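Local coordinates for protein laccase (Botrytis aclada, PDB 3SQR) that probably oxidises phenolic substrates such as lignin-derived compounds with its copper centres, reducing molecular oxygen to water as a multicopper oxidase, at residues Y52-N57 and N186-A191; D60-G65 and K156-Q161; L202-H207 and I272-E277; T302-I307 and T363-C368. All coordinates share one frame; numbering follows the deposited sequence.

Interaction 1 (Y52-N57 and N186-A191); sequences YSIDTN and NGPATA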
# COMPACT_ATOMS: atom_id res chain seq x y z
N TYR A 52 21.62 3.75 17.34
CA TYR A 52 21.08 2.80 16.37
C TYR A 52 21.56 3.18 15.02
O TYR A 52 22.17 4.23 14.82
CB TYR A 52 19.57 2.84 16.41
CG TYR A 52 19.02 2.68 17.79
CD1 TYR A 52 18.92 1.43 18.39
CD2 TYR A 52 18.58 3.79 18.52
CE1 TYR A 52 18.40 1.29 19.66
CE2 TYR A 52 18.03 3.64 19.80
CZ TYR A 52 17.96 2.40 20.36
OH TYR A 52 17.39 2.26 21.63
N SER A 53 21.30 2.31 14.06
CA SER A 53 21.78 2.56 12.76
C SER A 53 21.04 1.71 11.80
O SER A 53 20.14 0.92 12.16
CB SER A 53 23.27 2.17 12.67
OG SER A 53 23.43 0.76 12.59
N ILE A 54 21.49 1.81 10.56
CA ILE A 54 20.99 1.01 9.45
C ILE A 54 21.22 -0.47 9.72
O ILE A 54 20.64 -1.32 9.08
CB ILE A 54 21.69 1.51 8.15
CG1 ILE A 54 20.79 1.33 6.97
CG2 ILE A 54 23.12 0.87 8.01
CD1 ILE A 54 19.54 2.18 7.04
N ASP A 55 22.16 -0.78 10.65
CA ASP A 55 22.46 -2.17 10.95
C ASP A 55 21.66 -2.72 12.14
O ASP A 55 21.72 -3.95 12.46
CB ASP A 55 23.97 -2.31 11.19
CG ASP A 55 24.77 -2.03 9.94
OD1 ASP A 55 24.47 -2.62 8.86
OD2 ASP A 55 25.69 -1.24 10.05
N THR A 56 20.88 -1.86 12.77
CA THR A 56 20.02 -2.29 13.83
C THR A 56 18.93 -3.22 13.33
O THR A 56 18.29 -2.92 12.31
CB THR A 56 19.40 -1.09 14.55
OG1 THR A 56 20.46 -0.24 15.03
CG2 THR A 56 18.47 -1.54 15.71
N ASN A 57 18.71 -4.34 14.02
CA ASN A 57 17.62 -5.22 13.65
C ASN A 57 16.33 -4.66 14.22
O ASN A 57 15.99 -4.90 15.35
CB ASN A 57 17.85 -6.67 14.10
CG ASN A 57 16.77 -7.60 13.56
OD1 ASN A 57 15.65 -7.18 13.42
ND2 ASN A 57 17.08 -8.88 13.33
N ASN A 186 10.87 8.67 10.22
CA ASN A 186 12.30 8.97 10.04
C ASN A 186 13.13 7.98 10.77
O ASN A 186 12.77 7.39 11.78
CB ASN A 186 12.62 10.39 10.38
CG ASN A 186 12.06 11.35 9.33
OD1 ASN A 186 12.43 11.33 8.12
ND2 ASN A 186 11.15 12.13 9.78
N GLY A 187 14.30 7.80 10.20
CA GLY A 187 15.20 6.78 10.66
C GLY A 187 16.41 6.85 9.74
O GLY A 187 16.56 7.77 8.94
N PRO A 188 17.28 5.86 9.87
CA PRO A 188 18.47 5.88 9.05
C PRO A 188 18.21 5.45 7.59
O PRO A 188 17.11 5.07 7.22
CB PRO A 188 19.37 4.88 9.74
CG PRO A 188 18.41 3.87 10.33
CD PRO A 188 17.26 4.74 10.80
N ALA A 189 19.24 5.51 6.76
CA ALA A 189 19.06 5.21 5.30
C ALA A 189 20.38 4.64 4.77
O ALA A 189 21.42 4.84 5.38
CB ALA A 189 18.67 6.49 4.54
N THR A 190 20.34 3.96 3.65
CA THR A 190 21.47 3.21 3.18
C THR A 190 22.33 4.03 2.19
O THR A 190 23.33 3.54 1.72
CB THR A 190 21.08 1.97 2.49
OG1 THR A 190 20.10 2.27 1.49
CG2 THR A 190 20.60 0.86 3.49
N ALA A 191 21.91 5.24 1.90
CA ALA A 191 22.74 6.19 1.16
C ALA A 191 22.50 7.57 1.69
O ALA A 191 21.46 7.87 2.26
CB ALA A 191 22.45 6.13 -0.39
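Ile-54 lies against the backbone of residues 188-190, and its CD1 reaches closest to Ala-189 N, at 3.4 Å. The packing is tightest along this side chain: CG1 meets Thr-190 CG2 at 3.5 Å, where the two side chains cross at about a right angle, while CD1 also touches Pro-188 CB at 3.8 Å. A chi1 of -149°, some 30° from a staggered position, carries the CG1 branch onto the loop. Pro-188 sets its CG against the peptide between Ser-53 and Ile-54, 3.7 Å from Ser-53 C. These are van der Waals contacts of carbon atoms with side chains and peptide groups, largely buried. The solvent side is looser and polar. There the CB of Ser-53 and of Asp-55 point away from residues 186-191, and Ser-53 OG accepts from Asp-55 N in an ST turn, within a type I turn that runs from Ser-53 to Thr-56. The turn follows the short strand 52-53, and the linker it packs on joins strand 180-186 to strand 195-205. Thr-190 OG1 is hydrogen-bonded to Ile-295 O and Ile-288 O of the neighbouring sheet, and Tyr-162, His-379 and Pro-294 of strand 293-300 also pack on Ile-54.

Interaction 2 (D60-G65 and K156-Q161); sequences DVTPTG and KFQVTQ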
# COMPACT_ATOMS: atom_id res chain seq x y z
N ASP A 60 13.69 -6.65 16.06
CA ASP A 60 14.01 -7.08 17.40
C ASP A 60 14.24 -5.96 18.38
O ASP A 60 14.08 -6.18 19.57
CB ASP A 60 15.26 -7.97 17.37
CG ASP A 60 15.05 -9.28 16.61
OD1 ASP A 60 13.89 -9.71 16.36
OD2 ASP A 60 16.10 -9.89 16.27
N VAL A 61 14.67 -4.78 17.89
CA VAL A 61 15.15 -3.64 18.72
C VAL A 61 14.39 -2.40 18.27
O VAL A 61 14.24 -2.22 17.06
CB VAL A 61 16.67 -3.45 18.48
CG1 VAL A 61 17.21 -2.18 19.13
CG2 VAL A 61 17.45 -4.68 19.04
N THR A 62 13.93 -1.57 19.20
CA THR A 62 13.22 -0.37 18.86
C THR A 62 13.73 0.77 19.70
O THR A 62 13.73 0.67 20.95
CB THR A 62 11.72 -0.52 19.14
OG1 THR A 62 11.20 -1.71 18.53
CG2 THR A 62 10.90 0.72 18.65
N PRO A 63 14.11 1.88 19.07
CA PRO A 63 14.42 3.09 19.83
C PRO A 63 13.30 3.59 20.72
O PRO A 63 12.13 3.31 20.51
CB PRO A 63 14.71 4.11 18.72
CG PRO A 63 15.13 3.34 17.62
CD PRO A 63 14.31 2.11 17.64
N THR A 64 13.65 4.34 21.76
CA THR A 64 12.62 4.98 22.53
C THR A 64 12.39 6.28 21.80
O THR A 64 13.33 6.95 21.37
CB THR A 64 13.04 5.23 23.99
OG1 THR A 64 14.08 6.20 23.98
CG2 THR A 64 13.57 3.98 24.54
N GLY A 65 11.15 6.62 21.59
CA GLY A 65 10.82 7.89 21.00
C GLY A 65 9.85 8.61 21.92
O GLY A 65 9.95 8.54 23.15
N LYS A 156 -3.79 3.28 18.27
CA LYS A 156 -2.55 3.41 18.98
C LYS A 156 -1.58 2.38 18.60
O LYS A 156 -1.86 1.18 18.74
CB LYS A 156 -2.86 3.33 20.50
CG LYS A 156 -3.71 4.50 21.01
CD LYS A 156 -3.85 4.41 22.58
CE LYS A 156 -4.73 5.52 23.17
NZ LYS A 156 -4.36 5.78 24.65
N PHE A 157 -0.35 2.78 18.19
CA PHE A 157 0.62 1.84 17.88
C PHE A 157 1.96 2.49 17.91
O PHE A 157 2.03 3.72 17.83
CB PHE A 157 0.39 1.13 16.54
CG PHE A 157 0.23 2.05 15.38
CD1 PHE A 157 -1.02 2.53 15.04
CD2 PHE A 157 1.32 2.46 14.62
CE1 PHE A 157 -1.21 3.36 13.95
CE2 PHE A 157 1.10 3.33 13.52
CZ PHE A 157 -0.19 3.74 13.19
N GLN A 158 2.96 1.69 18.17
CA GLN A 158 4.33 2.12 18.01
C GLN A 158 4.82 1.90 16.62
O GLN A 158 4.57 0.86 15.98
CB GLN A 158 5.29 1.40 18.99
CG GLN A 158 6.64 2.01 19.09
CD GLN A 158 7.46 1.40 20.20
OE1 GLN A 158 7.25 0.22 20.54
NE2 GLN A 158 8.44 2.17 20.75
N VAL A 159 5.70 2.81 16.15
CA VAL A 159 6.33 2.51 14.88
C VAL A 159 7.70 1.91 15.17
O VAL A 159 8.59 2.53 15.77
CB VAL A 159 6.42 3.71 13.93
CG1 VAL A 159 5.02 4.02 13.34
CG2 VAL A 159 7.02 5.01 14.64
N THR A 160 7.81 0.64 14.83
CA THR A 160 9.01 -0.13 15.13
C THR A 160 9.77 -0.38 13.81
O THR A 160 10.53 -1.32 13.65
CB THR A 160 8.60 -1.46 15.78
OG1 THR A 160 7.81 -2.22 14.86
CG2 THR A 160 7.77 -1.19 17.01
N GLN A 161 9.49 0.48 12.84
CA GLN A 161 9.99 0.42 11.48
C GLN A 161 10.23 1.89 11.08
O GLN A 161 9.68 2.81 11.69
CB GLN A 161 8.95 -0.16 10.51
CG GLN A 161 8.63 -1.59 10.76
CD GLN A 161 7.32 -1.94 10.18
OE1 GLN A 161 6.25 -1.65 10.80
NE2 GLN A 161 7.35 -2.56 9.01
O HOH W 1 12.23 -1.11 15.79
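Thr-62 lays its methyl CG2 against the side-chain amide of Gln-158, nearest to the nitrogen, with CG2 and Gln-158 NE2 3.5 Å apart. The carbon of that amide is a little farther, Gln-158 CD standing 3.8 Å from Thr-62 CG2. The two side chains come from opposite directions. CG2 of Thr-62 is anti to the backbone N, while Gln-158 stretches out fully from its strand (chi1 -167°, chi2 171°) to meet it. The amide is not turned to Thr-62 for bonding: NE2 donates to Gly-105 O, which holds it in place beside the methyl. Thr-62 OG1 lies alongside Thr-160, 3.8 Å from Thr-160 CG2, and finds a polar partner in a water.

Direct polar bonds between the segments are lacking, and this water takes their place. It donates to Val-61 O at 2.6 Å and to Thr-160 O at 2.7 Å, and is hydrogen-bonded to Thr-62 OG1 at 3.0 Å. With further acceptors close by, its two protons probably cannot serve all of them at once. Pro-63 O, in contrast, is buried by the contact without a partner in the model.

Residues 156-158 end strand 152-158, an outermost strand of its sheet in the first cupredoxin domain, and 159-161 run on as loop; the loop 60-65 leads into strand 67-79 of the same sheet. Methyl groups, an amide already bonded elsewhere and one shared water make this a modest, partly buried seam, with less directional hold than direct hydrogen bonds would give.

Interaction 3 (L202-H207 and I272-E277); sequences LQDWAH and IDSHFE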
# COMPACT_ATOMS: atom_id res chain seq x y z
N LEU A 202 1.66 8.20 -6.86
CA LEU A 202 1.35 7.88 -8.25
C LEU A 202 0.02 7.14 -8.22
O LEU A 202 -0.14 6.17 -7.50
CB LEU A 202 2.47 7.04 -8.86
CG LEU A 202 3.88 7.58 -8.84
CD1 LEU A 202 4.86 6.45 -9.20
CD2 LEU A 202 3.96 8.81 -9.76
N GLN A 203 -0.97 7.59 -8.98
CA GLN A 203 -2.26 6.92 -9.00
C GLN A 203 -3.00 7.20 -10.29
O GLN A 203 -2.73 8.15 -11.01
CB GLN A 203 -3.11 7.39 -7.83
CG GLN A 203 -3.40 8.87 -7.89
CD GLN A 203 -4.08 9.43 -6.68
OE1 GLN A 203 -3.55 10.27 -5.99
NE2 GLN A 203 -5.33 9.03 -6.46
N ASP A 204 -3.95 6.33 -10.55
CA ASP A 204 -5.05 6.59 -11.46
C ASP A 204 -5.96 7.58 -10.74
O ASP A 204 -5.81 7.83 -9.53
CB ASP A 204 -5.81 5.30 -11.87
CG ASP A 204 -6.05 4.34 -10.73
OD1 ASP A 204 -6.11 4.77 -9.55
OD2 ASP A 204 -6.21 3.13 -11.03
N TRP A 205 -6.91 8.14 -11.47
CA TRP A 205 -7.86 9.03 -10.84
C TRP A 205 -9.10 9.13 -11.67
O TRP A 205 -9.02 9.55 -12.85
CB TRP A 205 -7.25 10.42 -10.71
CG TRP A 205 -8.13 11.35 -10.00
CD1 TRP A 205 -8.70 12.49 -10.51
CD2 TRP A 205 -8.54 11.28 -8.63
NE1 TRP A 205 -9.48 13.09 -9.55
CE2 TRP A 205 -9.41 12.38 -8.38
CE3 TRP A 205 -8.30 10.38 -7.60
CZ2 TRP A 205 -9.99 12.59 -7.16
CZ3 TRP A 205 -8.91 10.58 -6.38
CH2 TRP A 205 -9.73 11.71 -6.16
N ALA A 206 -10.22 8.72 -11.09
CA ALA A 206 -11.49 8.76 -11.79
C ALA A 206 -12.03 10.19 -11.75
O ALA A 206 -11.62 10.97 -10.88
CB ALA A 206 -12.49 7.82 -11.15
N HIS A 207 -12.96 10.51 -12.66
CA HIS A 207 -13.71 11.78 -12.56
C HIS A 207 -15.08 11.59 -12.05
O HIS A 207 -15.98 12.41 -12.33
CB HIS A 207 -13.71 12.52 -13.89
CG HIS A 207 -12.40 13.15 -14.19
ND1 HIS A 207 -12.12 13.74 -15.40
CD2 HIS A 207 -11.29 13.31 -13.43
CE1 HIS A 207 -10.89 14.21 -15.38
NE2 HIS A 207 -10.36 13.95 -14.18
N ILE A 272 -6.04 2.66 -7.78
CA ILE A 272 -7.09 1.62 -7.69
C ILE A 272 -6.63 0.43 -8.51
O ILE A 272 -6.76 -0.72 -8.11
CB ILE A 272 -8.40 2.22 -8.31
CG1 ILE A 272 -8.96 3.28 -7.39
CG2 ILE A 272 -9.47 1.15 -8.61
CD1 ILE A 272 -9.98 4.17 -8.12
N ASP A 273 -6.11 0.72 -9.68
CA ASP A 273 -5.64 -0.34 -10.59
C ASP A 273 -4.68 0.23 -11.57
O ASP A 273 -5.02 0.46 -12.73
CB ASP A 273 -6.81 -0.97 -11.31
CG ASP A 273 -6.44 -2.31 -12.00
OD1 ASP A 273 -5.25 -2.62 -12.11
OD2 ASP A 273 -7.36 -3.04 -12.39
N SER A 274 -3.46 0.47 -11.10
CA SER A 274 -2.44 1.20 -11.83
C SER A 274 -1.14 0.54 -11.62
O SER A 274 -0.83 0.18 -10.48
CB SER A 274 -2.34 2.67 -11.35
OG SER A 274 -2.29 2.68 -9.93
N HIS A 275 -0.30 0.56 -12.64
CA HIS A 275 1.08 0.11 -12.53
C HIS A 275 1.93 1.20 -13.09
O HIS A 275 1.60 1.78 -14.15
CB HIS A 275 1.36 -1.18 -13.30
CG HIS A 275 2.64 -1.84 -12.92
ND1 HIS A 275 3.86 -1.45 -13.42
CD2 HIS A 275 2.89 -2.84 -12.04
CE1 HIS A 275 4.81 -2.19 -12.87
NE2 HIS A 275 4.25 -3.07 -12.06
N PHE A 276 3.03 1.45 -12.42
CA PHE A 276 3.93 2.53 -12.81
C PHE A 276 5.32 2.01 -13.02
O PHE A 276 5.74 1.02 -12.47
CB PHE A 276 3.91 3.74 -11.84
CG PHE A 276 2.57 4.42 -11.75
CD1 PHE A 276 2.16 5.31 -12.73
CD2 PHE A 276 1.71 4.12 -10.72
CE1 PHE A 276 0.94 5.92 -12.67
CE2 PHE A 276 0.49 4.72 -10.64
CZ PHE A 276 0.09 5.62 -11.66
N GLU A 277 6.06 2.74 -13.85
CA GLU A 277 7.48 2.52 -14.07
C GLU A 277 8.17 3.88 -14.03
O GLU A 277 8.54 4.49 -15.06
CB GLU A 277 7.73 1.73 -15.37
CG GLU A 277 9.17 1.22 -15.41
CD GLU A 277 9.53 0.50 -16.70
OE1 GLU A 277 8.57 0.02 -17.34
OE2 GLU A 277 10.80 0.44 -17.01
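Phe-276 reaches across to Leu-202, and successive atoms of its side chain can be followed along strand 195-205. Its CB meets Leu-202 CD1 at 3.9 Å. Farther out, Leu-202 CB lies over one face of the Phe-276 ring, 3.5 Å from its plane and offset toward the rim, a CH-pi contact. CE2 then lies against the peptide carbon Leu-202 C at 3.5 Å, and CZ at the far end approaches Gln-203 N at the same distance. Asp-204 N comes next, at the ring edge and near its plane; this amide is buried without a partner in the model.

The carboxylate of Asp-204 forms the polar half of the contact. A chi1 of 43° places CG between the backbone N and the carbonyl carbon, facing the loop backbone at 272-273. OD1 accepts from Ile-272 N at 2.8 Å and OD2 from Asp-273 N at 2.8 Å, each through its syn lone pair, with N-H...O angles of 160° and 157°.

Two successive amides are thus clasped by one buried carboxylate, a pairing that probably favours its charged form. The two bonds probably restrain the backbone at 272-273, and the Asp-273 side chain lies about 5 Å from that of the copper ligand His-531. The carboxylate thereby ties the end of strand 195-205 to this loop, close to the type 1 copper site.

Interaction 4 (T302-I307 and T363-C368); sequences TLLIGI and TPRGTC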
# COMPACT_ATOMS: atom_id res chain seq x y z
N THR A 302 14.65 3.50 -14.52
CA THR A 302 13.20 3.43 -14.36
C THR A 302 12.91 2.50 -13.20
O THR A 302 13.76 1.70 -12.82
CB THR A 302 12.45 2.99 -15.60
OG1 THR A 302 12.51 1.59 -15.73
CG2 THR A 302 12.99 3.65 -16.87
N LEU A 303 11.72 2.59 -12.64
CA LEU A 303 11.46 1.85 -11.38
C LEU A 303 10.01 1.35 -11.41
O LEU A 303 9.04 2.17 -11.39
CB LEU A 303 11.69 2.82 -10.24
CG LEU A 303 11.56 2.34 -8.79
CD1 LEU A 303 12.27 1.03 -8.57
CD2 LEU A 303 12.03 3.40 -7.82
N LEU A 304 9.88 0.03 -11.52
CA LEU A 304 8.61 -0.65 -11.61
C LEU A 304 7.99 -0.60 -10.22
O LEU A 304 8.67 -0.93 -9.26
CB LEU A 304 8.77 -2.08 -12.07
CG LEU A 304 9.25 -2.27 -13.53
CD1 LEU A 304 9.83 -3.69 -13.73
CD2 LEU A 304 8.10 -2.00 -14.45
N ILE A 305 6.74 -0.19 -10.13
CA ILE A 305 6.12 -0.04 -8.81
C ILE A 305 4.71 -0.51 -8.90
O ILE A 305 3.85 0.05 -9.64
CB ILE A 305 6.10 1.41 -8.25
CG1 ILE A 305 7.42 2.14 -8.42
CG2 ILE A 305 5.64 1.39 -6.74
CD1 ILE A 305 7.37 3.62 -8.00
N GLY A 306 4.45 -1.61 -8.21
CA GLY A 306 3.08 -2.07 -8.03
C GLY A 306 2.27 -1.41 -6.92
O GLY A 306 2.78 -0.67 -6.13
N ILE A 307 0.97 -1.63 -6.92
CA ILE A 307 0.08 -0.92 -6.03
C ILE A 307 0.41 -1.24 -4.58
O ILE A 307 0.49 -2.39 -4.19
CB ILE A 307 -1.40 -1.21 -6.25
CG1 ILE A 307 -1.81 -0.85 -7.68
CG2 ILE A 307 -2.23 -0.33 -5.25
CD1 ILE A 307 -3.19 -1.35 -8.02
N THR A 363 13.48 4.48 -22.68
CA THR A 363 12.53 3.51 -23.12
C THR A 363 12.19 2.63 -21.90
O THR A 363 13.08 1.99 -21.35
CB THR A 363 13.09 2.59 -24.22
OG1 THR A 363 13.43 3.39 -25.38
CG2 THR A 363 12.11 1.46 -24.57
N PRO A 364 10.92 2.61 -21.53
CA PRO A 364 10.54 1.76 -20.37
C PRO A 364 10.56 0.27 -20.68
O PRO A 364 10.39 -0.16 -21.83
CB PRO A 364 9.14 2.21 -20.01
CG PRO A 364 8.74 3.25 -21.01
CD PRO A 364 9.78 3.37 -22.06
N ARG A 365 10.80 -0.54 -19.66
CA ARG A 365 10.63 -1.97 -19.81
C ARG A 365 9.21 -2.31 -20.27
O ARG A 365 9.04 -3.19 -21.09
CB ARG A 365 11.00 -2.68 -18.51
CG ARG A 365 12.44 -2.74 -18.27
CD ARG A 365 12.77 -3.09 -16.82
NE ARG A 365 12.57 -1.92 -15.99
CZ ARG A 365 12.89 -1.89 -14.70
NH1 ARG A 365 13.37 -2.99 -14.12
NH2 ARG A 365 12.76 -0.79 -14.01
N GLY A 366 8.21 -1.58 -19.75
CA GLY A 366 6.84 -1.66 -20.20
C GLY A 366 6.11 -2.89 -19.72
O GLY A 366 5.04 -3.24 -20.22
N THR A 367 6.66 -3.53 -18.68
CA THR A 367 6.02 -4.68 -18.08
C THR A 367 5.22 -4.34 -16.84
O THR A 367 5.21 -3.19 -16.37
CB THR A 367 7.11 -5.69 -17.65
OG1 THR A 367 7.84 -5.12 -16.56
CG2 THR A 367 8.10 -6.00 -18.84
N CYS A 368 4.57 -5.36 -16.30
CA CYS A 368 3.79 -5.25 -15.04
C CYS A 368 4.53 -5.92 -13.90
O CYS A 368 3.96 -6.17 -12.86
CB CYS A 368 2.40 -5.81 -15.19
SG CYS A 368 1.60 -5.22 -16.69
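Arg-365 reaches from the loop 363-368 to Thr-302 and Leu-304, at the edge of a cupredoxin-type beta sheet in the second domain of this multicopper oxidase. Its NH2 donates to Thr-302 OG1 at 2.9 Å with an N-H...O angle of 154°, the oxygen lying 16° out of the guanidinium plane. Thr-302 O is equally near NH2 but poorly aligned for a bond. Over one face, Leu-304 CD1 sits 3.6 Å above the centre of the guanidinium, so an apolar methyl covers the charged group. A bend at chi3 (-77°) brings the guanidinium against Leu-304 with NH2 directed at Thr-302.

The guanidinium is also gripped directly by two acids outside the segments, NE by Glu-277 and NH2 by Glu-371, both in salt bridges. In the next shell Glu-371 accepts from Leu-304 N and Glu-277 from Gly-366 N, so strand and loop share one charged network, and the disulfide of Cys-368 with Cys-334 secures the loop further. Beyond the arginine, Leu-304 spreads its other methyl on the loop backbone, with CD2 3.7 Å from Thr-367 O.

In the fold
Interactions 1 and 2 are neighbours near the periphery, where Tyr-52 packs on Pro-63 and Val-61; each sets the N-terminal region on the first domain or on the linker leaving it. Interaction 1 is apolar and mostly buried, interaction 2 only partly buried and bridged by water. On the opposite side of the chain's centre from interaction 2, interactions 3 and 4 share a sheet of the second domain, with strands 276-280 and 303-305 side by side. In interaction 3, fully buried, a carboxylate binds backbone amides close to copper, whereas interaction 4, away from the annotated sites, joins an arginine to a threonine hydroxyl and a leucine, its charge met by Glu-371 and by Glu-277 of interaction 3.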